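PDB 6QVI: ComZ from Thermus thermophilus, which is a competence-associated pilin that probably serves as a DNA receptor at the tip of the pilus during natural transformation. Local coordinates for residues Q365-V370 with D388-S393; F33-W38 with R57-D62. All blocks are in the same frame, centred on the assembly; numbering follows the deposited sequence.

Interaction 1 of 2, residues Q365-V370 with D388-S393; sequences QELLEV and DYRAQS
L367 pairs with D388, and the next three residues of each strand follow in step: L368 with Y389, E369 with R390, and V370 with A391. The strands run parallel, 11° apart. Backbone hydrogen bonds alternate between them. D388 N donates to E366 O at 3.1 Å, and V370 N donates to R390 O at 2.9 Å. L368 N binds D388 O and Q392 N binds V370 O, whereas R390 N to L368 O is weak. CA-H groups, such as that of A391 toward V370 O, lie beside the same carbonyls.

This parallel pairing of neighbouring strands, continued by strand 419-421 beyond Y389, is consistent with successive coils of the beta-solenoid domain.

Apolar packing differs on the two faces. On the face of L368, Y389, V370 and A391, the CB atoms of V370 and A391 are 4.4 Å apart; branched V370 packs beside A391, whose side chain is a single methyl group. On the other face L367, its CG anti to the backbone N (chi1 -175°), sets CD1 3.7 Å from R390 CD, so the arginine's aliphatic stem serves as apolar surface.

The polar ends find partners outside the two strands: E366 OE2 forms a salt bridge with R385, and OE1 a hydrogen bond with T362. The poorly ordered side chain of Q365 crosses that of D388 at about a right angle, amide and carboxylate planes 46° apart, but D388 OD1 has its salt bridge with R197.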
loop_
_atom_site.group_PDB
_atom_site.type_symbol
_atom_site.label_atom_id
_atom_site.label_comp_id
_atom_site.label_asym_id
_atom_site.label_seq_id
_atom_site.Cartn_x
_atom_site.Cartn_y
_atom_site.Cartn_z
ATOM N N GLN A 365 -12.165 29.589 5.736
ATOM C CA GLN A 365 -11.782 28.215 5.437
ATOM C C GLN A 365 -11.481 28.058 3.935
ATOM O O GLN A 365 -12.402 27.931 3.131
ATOM C CB GLN A 365 -12.839 27.245 6.015
ATOM C CG GLN A 365 -12.120 25.993 6.400
ATOM C CD GLN A 365 -11.983 25.275 5.129
ATOM O OE1 GLN A 365 -12.963 25.223 4.395
ATOM N NE2 GLN A 365 -10.780 24.945 4.718
ATOM N N GLU A 366 -10.220 28.195 3.524
ATOM C CA GLU A 366 -9.837 28.172 2.102
ATOM C C GLU A 366 -10.140 26.976 1.218
ATOM O O GLU A 366 -10.644 25.964 1.650
ATOM C CB GLU A 366 -8.378 28.533 1.942
ATOM C CG GLU A 366 -7.850 29.461 3.003
ATOM C CD GLU A 366 -8.808 30.560 3.333
ATOM O OE1 GLU A 366 -9.673 30.833 2.513
ATOM O OE2 GLU A 366 -8.676 31.167 4.404
ATOM N N LEU A 367 -9.797 27.095 -0.050
ATOM C CA LEU A 367 -10.089 26.029 -0.974
ATOM C C LEU A 367 -9.021 25.888 -2.020
ATOM O O LEU A 367 -8.526 26.860 -2.545
ATOM C CB LEU A 367 -11.424 26.285 -1.631
ATOM C CG LEU A 367 -11.872 25.155 -2.528
ATOM C CD1 LEU A 367 -11.776 23.894 -1.720
ATOM C CD2 LEU A 367 -13.282 25.339 -3.031
ATOM N N LEU A 368 -8.675 24.652 -2.317
ATOM C CA LEU A 368 -7.662 24.340 -3.278
ATOM C C LEU A 368 -8.168 23.167 -4.049
ATOM O O LEU A 368 -8.163 22.071 -3.566
ATOM C CB LEU A 368 -6.407 23.968 -2.537
ATOM C CG LEU A 368 -5.480 23.063 -3.280
ATOM C CD1 LEU A 368 -5.419 23.606 -4.676
ATOM C CD2 LEU A 368 -4.133 23.173 -2.623
ATOM N N GLU A 369 -8.631 23.406 -5.254
ATOM C CA GLU A 369 -9.167 22.349 -6.062
ATOM C C GLU A 369 -8.123 21.931 -7.033
ATOM O O GLU A 369 -7.390 22.755 -7.517
ATOM C CB GLU A 369 -10.374 22.850 -6.827
ATOM C CG GLU A 369 -11.116 23.976 -6.141
ATOM C CD GLU A 369 -12.163 24.616 -7.024
ATOM O OE1 GLU A 369 -12.222 25.848 -7.064
ATOM O OE2 GLU A 369 -12.929 23.895 -7.673
ATOM N N VAL A 370 -8.035 20.640 -7.305
ATOM C CA VAL A 370 -7.052 20.141 -8.235
ATOM C C VAL A 370 -7.746 19.266 -9.263
ATOM O O VAL A 370 -8.431 18.344 -8.894
ATOM C CB VAL A 370 -5.986 19.325 -7.513
ATOM C CG1 VAL A 370 -4.924 18.906 -8.473
ATOM C CG2 VAL A 370 -5.321 20.125 -6.425
ATOM N N ASP A 388 -9.103 23.471 2.612
ATOM C CA ASP A 388 -9.901 22.329 2.291
ATOM C C ASP A 388 -9.558 21.966 0.886
ATOM O O ASP A 388 -9.318 22.843 0.076
ATOM C CB ASP A 388 -11.362 22.717 2.303
ATOM C CG ASP A 388 -12.077 22.231 3.507
ATOM O OD1 ASP A 388 -11.454 22.158 4.578
ATOM O OD2 ASP A 388 -13.271 21.940 3.380
ATOM N N TYR A 389 -9.548 20.690 0.558
ATOM C CA TYR A 389 -9.220 20.368 -0.801
ATOM C C TYR A 389 -10.300 19.611 -1.466
ATOM O O TYR A 389 -11.160 19.089 -0.821
ATOM C CB TYR A 389 -7.884 19.661 -0.907
ATOM C CG TYR A 389 -7.832 18.247 -0.422
ATOM C CD1 TYR A 389 -8.530 17.255 -1.048
ATOM C CD2 TYR A 389 -7.037 17.906 0.643
ATOM C CE1 TYR A 389 -8.454 15.960 -0.609
ATOM C CE2 TYR A 389 -6.959 16.618 1.089
ATOM C CZ TYR A 389 -7.668 15.655 0.455
ATOM O OH TYR A 389 -7.577 14.377 0.903
ATOM N N ARG A 390 -10.265 19.628 -2.781
ATOM C CA ARG A 390 -11.204 18.921 -3.603
ATOM C C ARG A 390 -10.360 18.463 -4.749
ATOM O O ARG A 390 -9.639 19.253 -5.315
ATOM C CB ARG A 390 -12.266 19.858 -4.136
ATOM C CG ARG A 390 -13.166 20.475 -3.089
ATOM C CD ARG A 390 -13.919 21.661 -3.662
ATOM N NE ARG A 390 -15.242 21.313 -4.154
ATOM C CZ ARG A 390 -16.333 21.998 -3.857
ATOM N NH1 ARG A 390 -16.242 23.058 -3.083
ATOM N NH2 ARG A 390 -17.507 21.625 -4.332
ATOM N N ALA A 391 -10.437 17.196 -5.115
ATOM C CA ALA A 391 -9.608 16.719 -6.193
ATOM C C ALA A 391 -10.274 15.690 -7.041
ATOM O O ALA A 391 -10.965 14.842 -6.539
ATOM C CB ALA A 391 -8.350 16.132 -5.622
ATOM N N GLN A 392 -10.036 15.743 -8.337
ATOM C CA GLN A 392 -10.612 14.760 -9.207
ATOM C C GLN A 392 -9.817 14.621 -10.451
ATOM O O GLN A 392 -9.031 15.464 -10.775
ATOM C CB GLN A 392 -12.036 15.122 -9.560
ATOM C CG GLN A 392 -12.262 16.557 -9.961
ATOM C CD GLN A 392 -13.580 16.726 -10.671
ATOM O OE1 GLN A 392 -13.947 15.920 -11.516
ATOM N NE2 GLN A 392 -14.299 17.773 -10.331
ATOM N N SER A 393 -10.005 13.512 -11.129
ATOM C CA SER A 393 -9.328 13.257 -12.365
ATOM C C SER A 393 -10.375 12.605 -13.196
ATOM O O SER A 393 -10.411 11.404 -13.351
ATOM C CB SER A 393 -8.170 12.317 -12.159
ATOM O OG SER A 393 -7.251 12.859 -11.246
#

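Interaction 2 of 2, residues F33-W38 with R57-D62; sequences FQQYVW and RGLDLD
Where helix 12-40 of the pseudopilin-like domain nears its C-terminal end, one of its glutamines holds the loop that leads on toward strand 74-76. The primary amide of Q35 grips the backbone of D60 on both sides of that residue's CA: D60 N donates to Q35 OE1 at 3.0 Å, and Q35 NE2 donates to D60 O at 2.6 Å. Neither bond is ideally placed. The D60 N-H is tilted 29° from the carbonyl plane of the amide, and NE2 stands well above the plane of the D60 carbonyl. The side chain leaves the helix toward the loop and then turns sharply at chi2 (-84°), which brings both amide atoms alongside the D60 backbone. OE1 also rests against L59, 3.5 Å from its CB, and takes a further hydrogen bond from R39.

One helical turn on from Q35, W38 brings its six-membered ring obliquely against the D60 side chain, CZ3 lying 3.7 Å from D60 CG. Ring and carboxylate planes stand 80° apart. The carboxylate is turned to its own loop, OD1 accepting from the backbone N of G65 and OD2 from that of D64. The aspartate spacing D60, D62, D64 followed by G65 recalls EF-hand-like calcium loops, though a metal here is not established.

Glutamine suits its place because it offers an acceptor and a donor at once, matching a peptide N-H and C=O; with OE1 held by two donors and NE2 by a carbonyl, the amide's rotation is fixed and the buried polar backbone of D60 is satisfied.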
loop_
_atom_site.group_PDB
_atom_site.type_symbol
_atom_site.label_atom_id
_atom_site.label_comp_id
_atom_site.label_asym_id
_atom_site.label_seq_id
_atom_site.Cartn_x
_atom_site.Cartn_y
_atom_site.Cartn_z
ATOM N N PHE A 33 -7.829 -20.318 -8.715
ATOM C CA PHE A 33 -7.459 -19.067 -9.357
ATOM C C PHE A 33 -8.332 -17.922 -8.866
ATOM O O PHE A 33 -7.863 -16.781 -8.782
ATOM C CB PHE A 33 -7.572 -19.189 -10.888
ATOM C CG PHE A 33 -7.255 -17.904 -11.636
ATOM C CD1 PHE A 33 -8.270 -17.071 -12.078
ATOM C CD2 PHE A 33 -5.954 -17.523 -11.885
ATOM C CE1 PHE A 33 -7.996 -15.884 -12.767
ATOM C CE2 PHE A 33 -5.670 -16.304 -12.547
ATOM C CZ PHE A 33 -6.686 -15.502 -12.987
ATOM N N GLN A 34 -9.602 -18.191 -8.561
ATOM C CA GLN A 34 -10.447 -17.094 -8.117
ATOM C C GLN A 34 -10.101 -16.692 -6.690
ATOM O O GLN A 34 -10.174 -15.513 -6.332
ATOM C CB GLN A 34 -11.926 -17.446 -8.219
ATOM C CG GLN A 34 -12.748 -16.188 -8.090
ATOM C CD GLN A 34 -14.161 -16.426 -7.635
ATOM O OE1 GLN A 34 -14.411 -16.618 -6.441
ATOM N NE2 GLN A 34 -15.102 -16.354 -8.559
ATOM N N GLN A 35 -9.669 -17.653 -5.878
ATOM C CA GLN A 35 -9.117 -17.318 -4.579
ATOM C C GLN A 35 -7.823 -16.531 -4.731
ATOM O O GLN A 35 -7.482 -15.737 -3.850
ATOM C CB GLN A 35 -8.893 -18.598 -3.775
ATOM C CG GLN A 35 -10.180 -19.154 -3.171
ATOM C CD GLN A 35 -10.503 -18.485 -1.850
ATOM O OE1 GLN A 35 -9.656 -18.414 -0.967
ATOM N NE2 GLN A 35 -11.712 -17.957 -1.724
ATOM N N TYR A 36 -7.107 -16.723 -5.851
ATOM C CA TYR A 36 -5.889 -15.967 -6.103
ATOM C C TYR A 36 -6.183 -14.533 -6.540
ATOM O O TYR A 36 -5.446 -13.618 -6.179
ATOM C CB TYR A 36 -5.037 -16.670 -7.162
ATOM C CG TYR A 36 -4.132 -15.710 -7.922
ATOM C CD1 TYR A 36 -4.495 -15.205 -9.163
ATOM C CD2 TYR A 36 -2.914 -15.295 -7.373
ATOM C CE1 TYR A 36 -3.682 -14.335 -9.839
ATOM C CE2 TYR A 36 -2.074 -14.417 -8.052
ATOM C CZ TYR A 36 -2.468 -13.939 -9.288
ATOM O OH TYR A 36 -1.653 -13.063 -9.985
ATOM N N VAL A 37 -7.242 -14.320 -7.310
ATOM C CA VAL A 37 -7.603 -12.963 -7.716
ATOM C C VAL A 37 -8.300 -12.229 -6.587
ATOM O O VAL A 37 -8.296 -10.997 -6.556
ATOM C CB VAL A 37 -8.482 -12.936 -8.985
ATOM C CG1 VAL A 37 -7.964 -13.915 -10.042
ATOM C CG2 VAL A 37 -9.952 -13.193 -8.637
ATOM N N TRP A 38 -8.962 -12.941 -5.674
ATOM C CA TRP A 38 -9.605 -12.189 -4.612
ATOM C C TRP A 38 -8.588 -11.576 -3.663
ATOM O O TRP A 38 -8.866 -10.522 -3.065
ATOM C CB TRP A 38 -10.598 -13.059 -3.832
ATOM C CG TRP A 38 -11.415 -12.204 -2.905
ATOM C CD1 TRP A 38 -12.276 -11.183 -3.259
ATOM C CD2 TRP A 38 -11.402 -12.233 -1.474
ATOM N NE1 TRP A 38 -12.804 -10.592 -2.132
ATOM C CE2 TRP A 38 -12.289 -11.215 -1.025
ATOM C CE3 TRP A 38 -10.735 -13.020 -0.528
ATOM C CZ2 TRP A 38 -12.527 -10.976 0.332
ATOM C CZ3 TRP A 38 -10.969 -12.778 0.815
ATOM C CH2 TRP A 38 -11.860 -11.764 1.234
ATOM N N ARG A 57 -2.257 -20.042 4.547
ATOM C CA ARG A 57 -2.924 -20.085 5.832
ATOM C C ARG A 57 -4.381 -20.423 5.694
ATOM O O ARG A 57 -5.135 -20.290 6.656
ATOM C CB ARG A 57 -2.784 -18.747 6.553
ATOM C CG ARG A 57 -1.371 -18.395 6.959
ATOM C CD ARG A 57 -1.298 -18.176 8.460
ATOM N NE ARG A 57 -2.531 -17.598 8.993
ATOM C CZ ARG A 57 -2.734 -16.312 9.242
ATOM N NH1 ARG A 57 -1.759 -15.430 9.037
ATOM N NH2 ARG A 57 -3.915 -15.925 9.717
ATOM N N GLY A 58 -4.799 -20.862 4.527
ATOM C CA GLY A 58 -6.157 -21.314 4.340
ATOM C C GLY A 58 -6.823 -20.571 3.208
ATOM O O GLY A 58 -6.244 -19.692 2.572
ATOM N N LEU A 59 -8.068 -20.938 2.975
ATOM C CA LEU A 59 -8.862 -20.298 1.950
ATOM C C LEU A 59 -10.046 -19.604 2.585
ATOM O O LEU A 59 -10.555 -20.027 3.626
ATOM C CB LEU A 59 -9.384 -21.308 0.923
ATOM C CG LEU A 59 -8.365 -22.209 0.262
ATOM C CD1 LEU A 59 -9.030 -22.959 -0.879
ATOM C CD2 LEU A 59 -7.207 -21.395 -0.239
ATOM N N ASP A 60 -10.491 -18.550 1.909
ATOM C CA ASP A 60 -11.664 -17.795 2.298
ATOM C C ASP A 60 -12.744 -18.232 1.324
ATOM O O ASP A 60 -13.097 -17.521 0.382
ATOM C CB ASP A 60 -11.387 -16.298 2.232
ATOM C CG ASP A 60 -12.518 -15.468 2.806
ATOM O OD1 ASP A 60 -12.345 -14.238 2.959
ATOM O OD2 ASP A 60 -13.579 -16.050 3.116
ATOM N N LEU A 61 -13.284 -19.428 1.578
ATOM C CA LEU A 61 -14.257 -20.010 0.660
ATOM C C LEU A 61 -15.520 -19.184 0.641
ATOM O O LEU A 61 -16.159 -19.040 -0.407
ATOM C CB LEU A 61 -14.581 -21.428 1.105
ATOM C CG LEU A 61 -13.346 -22.299 1.120
ATOM C CD1 LEU A 61 -13.679 -23.644 1.619
ATOM C CD2 LEU A 61 -12.884 -22.452 -0.325
ATOM N N ASP A 62 -15.913 -18.657 1.793
ATOM C CA ASP A 62 -17.009 -17.708 1.790
ATOM C C ASP A 62 -16.704 -16.487 0.931
ATOM O O ASP A 62 -17.576 -16.006 0.199
ATOM C CB ASP A 62 -17.345 -17.250 3.187
ATOM C CG ASP A 62 -18.476 -16.274 3.170
ATOM O OD1 ASP A 62 -18.256 -15.099 2.817
ATOM O OD2 ASP A 62 -19.589 -16.696 3.566
#

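How the interactions relate
Interaction 2 comes first along the chain and is complete before interaction 1 begins. Their centres lie 39 Å apart on opposite sides of the chain's centre, with about 24 Å between nearest atoms, and they share no helix, strand or sheet. Interaction 2 belongs to the pseudopilin-like domain, where helix 12-40 accompanies the antiparallel sheet that includes strands 74-76 and 517-529. Interaction 1 belongs to the part inserted between strands 120-130 and 517-529, probably the beta-solenoid domain. One contact thus ties loop to helix in the pilin module, and the other joins strands in the large domain, the probable carrier of the receptor function.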